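PDB 2BJR: MFP2b, which binds zinc and probably enhances the polymerisation of major sperm protein that drives the amoeboid crawling of nematode sperm. Local coordinates for residues A[90-104]-A[157-171]. Residues are numbered along the deposited sequence; the frame is centred on the assembly and turned at random.
Sequences GYWYNWIKYSDRFDK and LANMLIIARELKGGP
The indole of Trp-92 lies between Glu-166 and the loop 167-171. Pro-171 CA sits over the centre of its six-membered ring, 3.6 Å from the centroid. Glu-166 CB packs on the opposite face, over the five-membered ring. A chi1 of 52° swings the indole past the end of strand 161-166 toward the loop, and NE1 makes a weak bond to Lys-168 O. A bend at chi2 (-88°) turns the Glu-166 carboxylate toward Asn-94 and Lys-104. Its OE2 takes a nearly straight hydrogen bond from Asn-94 ND2 (2.8 Å), on the anti side and tilted 29° from the carboxylate plane, and a salt bridge from Lys-104 NZ (2.9 Å). Two donors thus meet at one oxygen of this buried residue, the lysine only weakly as a hydrogen bond.

On the other face of the sheet, Ile-163 CG1 lies over the six-membered ring of Trp-95, 3.5 Å from its centroid. Ile-163 CG2 touches Tyr-93 CD2 at 3.4 Å. Arg-165 bends at chi3 and places NH1 over the Tyr-91 ring, a cation-pi contact. Asp-9 and Glu-110 pair with its guanidinium.

Strands 92-97 and 161-166 form an antiparallel ladder, with 161-166 between 92-97 and 110-111. Leu-80 of strand 76-81 meets Tyr-93 and Ile-163, while Met-111 touches Ile-96, Ile-162 and Ala-164. Gly-170 runs beside zinc ligand His-86.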
# COMPACT_ATOMS: atom_id res chain seq x y z
N GLY A 90 10.81 20.03 -6.75
CA GLY A 90 12.18 19.98 -7.25
C GLY A 90 12.84 18.61 -7.20
O GLY A 90 14.00 18.46 -7.58
N TYR A 91 12.08 17.59 -6.77
CA TYR A 91 12.63 16.24 -6.69
C TYR A 91 11.52 15.21 -6.78
O TYR A 91 10.33 15.51 -6.58
CB TYR A 91 13.41 16.01 -5.35
CG TYR A 91 12.56 16.09 -4.13
CD1 TYR A 91 12.02 14.94 -3.53
CD2 TYR A 91 12.29 17.30 -3.52
CE1 TYR A 91 11.21 15.03 -2.41
CE2 TYR A 91 11.50 17.37 -2.38
CZ TYR A 91 10.95 16.24 -1.84
OH TYR A 91 10.13 16.35 -0.75
N TRP A 92 11.92 14.00 -7.09
CA TRP A 92 11.07 12.81 -6.92
C TRP A 92 11.95 11.68 -6.40
O TRP A 92 13.18 11.72 -6.52
CB TRP A 92 10.39 12.36 -8.24
CG TRP A 92 11.31 12.17 -9.44
CD1 TRP A 92 11.83 13.15 -10.26
CD2 TRP A 92 11.76 10.93 -10.00
NE1 TRP A 92 12.59 12.60 -11.25
CE2 TRP A 92 12.57 11.24 -11.13
CE3 TRP A 92 11.59 9.59 -9.66
CZ2 TRP A 92 13.19 10.26 -11.89
CZ3 TRP A 92 12.19 8.62 -10.45
CH2 TRP A 92 12.99 8.96 -11.54
N TYR A 93 11.32 10.72 -5.74
CA TYR A 93 12.05 9.62 -5.11
C TYR A 93 12.17 8.42 -6.03
O TYR A 93 11.21 8.03 -6.72
CB TYR A 93 11.36 9.22 -3.82
CG TYR A 93 11.45 10.24 -2.70
CD1 TYR A 93 10.35 10.50 -1.88
CD2 TYR A 93 12.65 10.90 -2.41
CE1 TYR A 93 10.43 11.38 -0.83
CE2 TYR A 93 12.72 11.78 -1.33
CZ TYR A 93 11.62 12.02 -0.57
OH TYR A 93 11.69 12.91 0.48
N ASN A 94 13.37 7.88 -6.09
CA ASN A 94 13.67 6.71 -6.90
C ASN A 94 14.41 5.70 -6.03
O ASN A 94 15.42 6.03 -5.42
CB ASN A 94 14.54 7.13 -8.08
CG ASN A 94 14.70 6.05 -9.13
OD1 ASN A 94 13.96 5.06 -9.15
ND2 ASN A 94 15.67 6.22 -10.00
N TRP A 95 13.92 4.47 -5.97
CA TRP A 95 14.58 3.44 -5.16
C TRP A 95 15.66 2.78 -5.96
O TRP A 95 15.40 2.27 -7.03
CB TRP A 95 13.57 2.38 -4.67
CG TRP A 95 12.55 2.84 -3.70
CD1 TRP A 95 11.41 3.49 -3.95
CD2 TRP A 95 12.59 2.67 -2.25
NE1 TRP A 95 10.73 3.77 -2.79
CE2 TRP A 95 11.42 3.25 -1.73
CE3 TRP A 95 13.51 2.12 -1.37
CZ2 TRP A 95 11.12 3.26 -0.38
CZ3 TRP A 95 13.22 2.10 -0.03
CH2 TRP A 95 12.04 2.68 0.46
N ILE A 96 16.90 2.78 -5.47
CA ILE A 96 18.02 2.19 -6.17
C ILE A 96 18.67 1.11 -5.33
O ILE A 96 18.52 1.08 -4.11
CB ILE A 96 19.09 3.25 -6.52
CG1 ILE A 96 19.74 3.81 -5.23
CG2 ILE A 96 18.45 4.32 -7.31
CD1 ILE A 96 20.93 4.70 -5.49
N LYS A 97 19.47 0.25 -5.98
CA LYS A 97 20.25 -0.72 -5.25
C LYS A 97 21.34 0.00 -4.48
O LYS A 97 21.95 0.95 -4.98
CB LYS A 97 20.92 -1.73 -6.18
CG LYS A 97 19.94 -2.72 -6.83
CD LYS A 97 20.73 -3.82 -7.54
CE LYS A 97 20.22 -4.12 -8.93
NZ LYS A 97 21.24 -4.92 -9.71
N TYR A 98 21.59 -0.48 -3.28
CA TYR A 98 22.59 0.11 -2.42
C TYR A 98 23.94 0.11 -3.16
O TYR A 98 24.70 1.08 -3.07
CB TYR A 98 22.64 -0.72 -1.15
CG TYR A 98 23.65 -0.27 -0.16
CD1 TYR A 98 23.41 0.86 0.63
CD2 TYR A 98 24.85 -0.94 -0.01
CE1 TYR A 98 24.37 1.29 1.56
CE2 TYR A 98 25.80 -0.54 0.92
CZ TYR A 98 25.57 0.57 1.70
OH TYR A 98 26.50 0.96 2.66
N SER A 99 24.21 -0.92 -3.94
CA SER A 99 25.49 -1.01 -4.65
C SER A 99 25.64 0.07 -5.72
O SER A 99 26.76 0.36 -6.12
CB SER A 99 25.70 -2.40 -5.26
OG SER A 99 24.69 -2.69 -6.21
N ASP A 100 24.53 0.65 -6.16
CA ASP A 100 24.53 1.67 -7.22
C ASP A 100 24.59 3.10 -6.72
O ASP A 100 24.46 4.04 -7.54
CB ASP A 100 23.28 1.51 -8.11
CG ASP A 100 23.35 0.30 -9.02
OD1 ASP A 100 24.49 -0.15 -9.31
OD2 ASP A 100 22.30 -0.27 -9.46
N ARG A 101 24.78 3.31 -5.42
CA ARG A 101 24.63 4.65 -4.86
C ARG A 101 25.71 5.62 -5.39
O ARG A 101 25.41 6.78 -5.66
CB ARG A 101 24.63 4.62 -3.33
CG ARG A 101 25.89 4.06 -2.67
CD ARG A 101 25.66 3.68 -1.18
NE ARG A 101 26.88 3.28 -0.49
CZ ARG A 101 27.55 2.14 -0.69
NH1 ARG A 101 27.16 1.24 -1.59
NH2 ARG A 101 28.64 1.89 0.01
N PHE A 102 26.93 5.13 -5.59
CA PHE A 102 28.04 6.00 -6.04
C PHE A 102 27.82 6.47 -7.46
O PHE A 102 27.90 7.65 -7.73
CB PHE A 102 29.41 5.33 -5.87
CG PHE A 102 29.73 4.95 -4.43
CD1 PHE A 102 29.96 3.63 -4.08
CD2 PHE A 102 29.73 5.92 -3.44
CE1 PHE A 102 30.23 3.28 -2.74
CE2 PHE A 102 30.00 5.59 -2.10
CZ PHE A 102 30.24 4.27 -1.76
N ASP A 103 27.45 5.56 -8.36
CA ASP A 103 27.10 5.92 -9.74
C ASP A 103 25.96 6.92 -9.80
O ASP A 103 25.97 7.90 -10.55
CB ASP A 103 26.74 4.66 -10.51
CG ASP A 103 27.91 3.72 -10.65
OD1 ASP A 103 29.05 4.11 -10.25
OD2 ASP A 103 27.80 2.59 -11.16
N LYS A 104 24.98 6.69 -8.96
CA LYS A 104 23.82 7.54 -8.91
C LYS A 104 24.16 8.92 -8.37
O LYS A 104 23.71 9.93 -8.90
CB LYS A 104 22.76 6.85 -8.06
CG LYS A 104 21.40 7.22 -8.39
CD LYS A 104 20.89 6.65 -9.74
CE LYS A 104 19.60 7.37 -10.00
NZ LYS A 104 19.11 7.38 -11.39
N LEU A 157 24.33 -6.31 1.86
CA LEU A 157 23.60 -5.07 1.56
C LEU A 157 23.40 -4.76 0.07
O LEU A 157 22.58 -3.94 -0.27
CB LEU A 157 24.36 -3.87 2.18
CG LEU A 157 24.62 -4.02 3.68
CD1 LEU A 157 25.21 -2.70 4.17
CD2 LEU A 157 23.33 -4.35 4.44
N ALA A 158 24.17 -5.41 -0.81
CA ALA A 158 24.34 -4.95 -2.20
C ALA A 158 23.06 -4.70 -2.99
O ALA A 158 22.93 -3.70 -3.71
CB ALA A 158 25.24 -5.95 -2.97
N ASN A 159 22.12 -5.60 -2.84
CA ASN A 159 20.85 -5.55 -3.59
C ASN A 159 19.69 -4.98 -2.77
O ASN A 159 18.57 -4.90 -3.27
CB ASN A 159 20.47 -6.94 -4.06
CG ASN A 159 21.55 -7.62 -4.90
OD1 ASN A 159 21.79 -8.84 -4.75
ND2 ASN A 159 22.22 -6.86 -5.73
N MSE A 160 19.94 -4.59 -1.53
CA MSE A 160 18.91 -3.88 -0.77
C MSE A 160 18.70 -2.51 -1.41
O MSE A 160 19.56 -2.01 -2.13
CB MSE A 160 19.34 -3.75 0.71
CG MSE A 160 19.51 -5.06 1.34
SE MSE A 160 19.66 -4.91 3.26
CE MSE A 160 20.17 -6.76 3.67
N LEU A 161 17.55 -1.90 -1.16
CA LEU A 161 17.15 -0.68 -1.83
C LEU A 161 17.17 0.51 -0.87
O LEU A 161 16.72 0.42 0.25
CB LEU A 161 15.75 -0.85 -2.41
CG LEU A 161 15.51 -2.08 -3.28
CD1 LEU A 161 14.06 -2.09 -3.74
CD2 LEU A 161 16.45 -2.04 -4.45
N ILE A 162 17.66 1.65 -1.36
CA ILE A 162 17.65 2.94 -0.67
C ILE A 162 17.02 3.98 -1.57
O ILE A 162 16.86 3.73 -2.79
CB ILE A 162 19.08 3.34 -0.26
CG1 ILE A 162 20.00 3.51 -1.48
CG2 ILE A 162 19.64 2.27 0.62
CD1 ILE A 162 21.36 4.19 -1.20
N ILE A 163 16.58 5.09 -0.98
CA ILE A 163 15.90 6.16 -1.72
C ILE A 163 16.89 7.22 -2.22
O ILE A 163 17.67 7.78 -1.41
CB ILE A 163 14.84 6.82 -0.85
CG1 ILE A 163 13.74 5.82 -0.49
CG2 ILE A 163 14.25 8.01 -1.53
CD1 ILE A 163 12.83 6.30 0.64
N ALA A 164 16.83 7.51 -3.52
CA ALA A 164 17.52 8.67 -4.12
C ALA A 164 16.51 9.76 -4.43
O ALA A 164 15.38 9.49 -4.87
CB ALA A 164 18.26 8.25 -5.40
N ARG A 165 16.88 11.01 -4.16
CA ARG A 165 16.19 12.16 -4.67
C ARG A 165 16.72 12.47 -6.08
O ARG A 165 17.92 12.70 -6.27
CB ARG A 165 16.41 13.39 -3.76
CG ARG A 165 15.86 13.29 -2.36
CD ARG A 165 16.62 14.17 -1.32
NE ARG A 165 16.70 15.58 -1.75
CZ ARG A 165 15.76 16.48 -1.63
NH1 ARG A 165 14.60 16.20 -1.06
NH2 ARG A 165 15.98 17.73 -2.09
N GLU A 166 15.81 12.46 -7.05
CA GLU A 166 16.13 12.77 -8.43
C GLU A 166 15.77 14.22 -8.64
O GLU A 166 14.61 14.61 -8.48
CB GLU A 166 15.32 11.89 -9.39
CG GLU A 166 15.59 10.43 -9.23
CD GLU A 166 16.74 9.90 -10.05
OE1 GLU A 166 17.40 10.67 -10.78
OE2 GLU A 166 17.00 8.69 -9.94
N LEU A 167 16.76 15.01 -9.04
CA LEU A 167 16.64 16.46 -9.11
C LEU A 167 16.32 16.96 -10.53
O LEU A 167 16.02 18.15 -10.70
CB LEU A 167 17.92 17.10 -8.58
CG LEU A 167 18.22 16.74 -7.12
CD1 LEU A 167 19.42 17.54 -6.57
CD2 LEU A 167 16.99 16.96 -6.27
N LYS A 168 16.33 16.07 -11.52
CA LYS A 168 15.96 16.44 -12.90
C LYS A 168 14.80 15.61 -13.46
O LYS A 168 14.70 14.39 -13.23
CB LYS A 168 17.18 16.41 -13.85
CG LYS A 168 18.00 15.11 -13.85
CD LYS A 168 19.50 15.34 -14.17
CE LYS A 168 20.37 14.15 -13.64
NZ LYS A 168 21.45 13.67 -14.60
N GLY A 169 13.89 16.30 -14.13
CA GLY A 169 12.74 15.68 -14.73
C GLY A 169 11.74 15.19 -13.70
O GLY A 169 11.67 15.64 -12.55
N GLY A 170 10.94 14.24 -14.16
CA GLY A 170 9.88 13.65 -13.38
C GLY A 170 10.03 12.15 -13.38
O GLY A 170 10.90 11.58 -14.07
N PRO A 171 9.21 11.51 -12.57
CA PRO A 171 9.24 10.05 -12.51
C PRO A 171 8.65 9.46 -13.82
O PRO A 171 8.01 10.21 -14.54
CB PRO A 171 8.38 9.73 -11.29
CG PRO A 171 7.41 10.87 -11.18
CD PRO A 171 8.18 12.08 -11.69
O HOH W 1 15.55 20.30 -8.76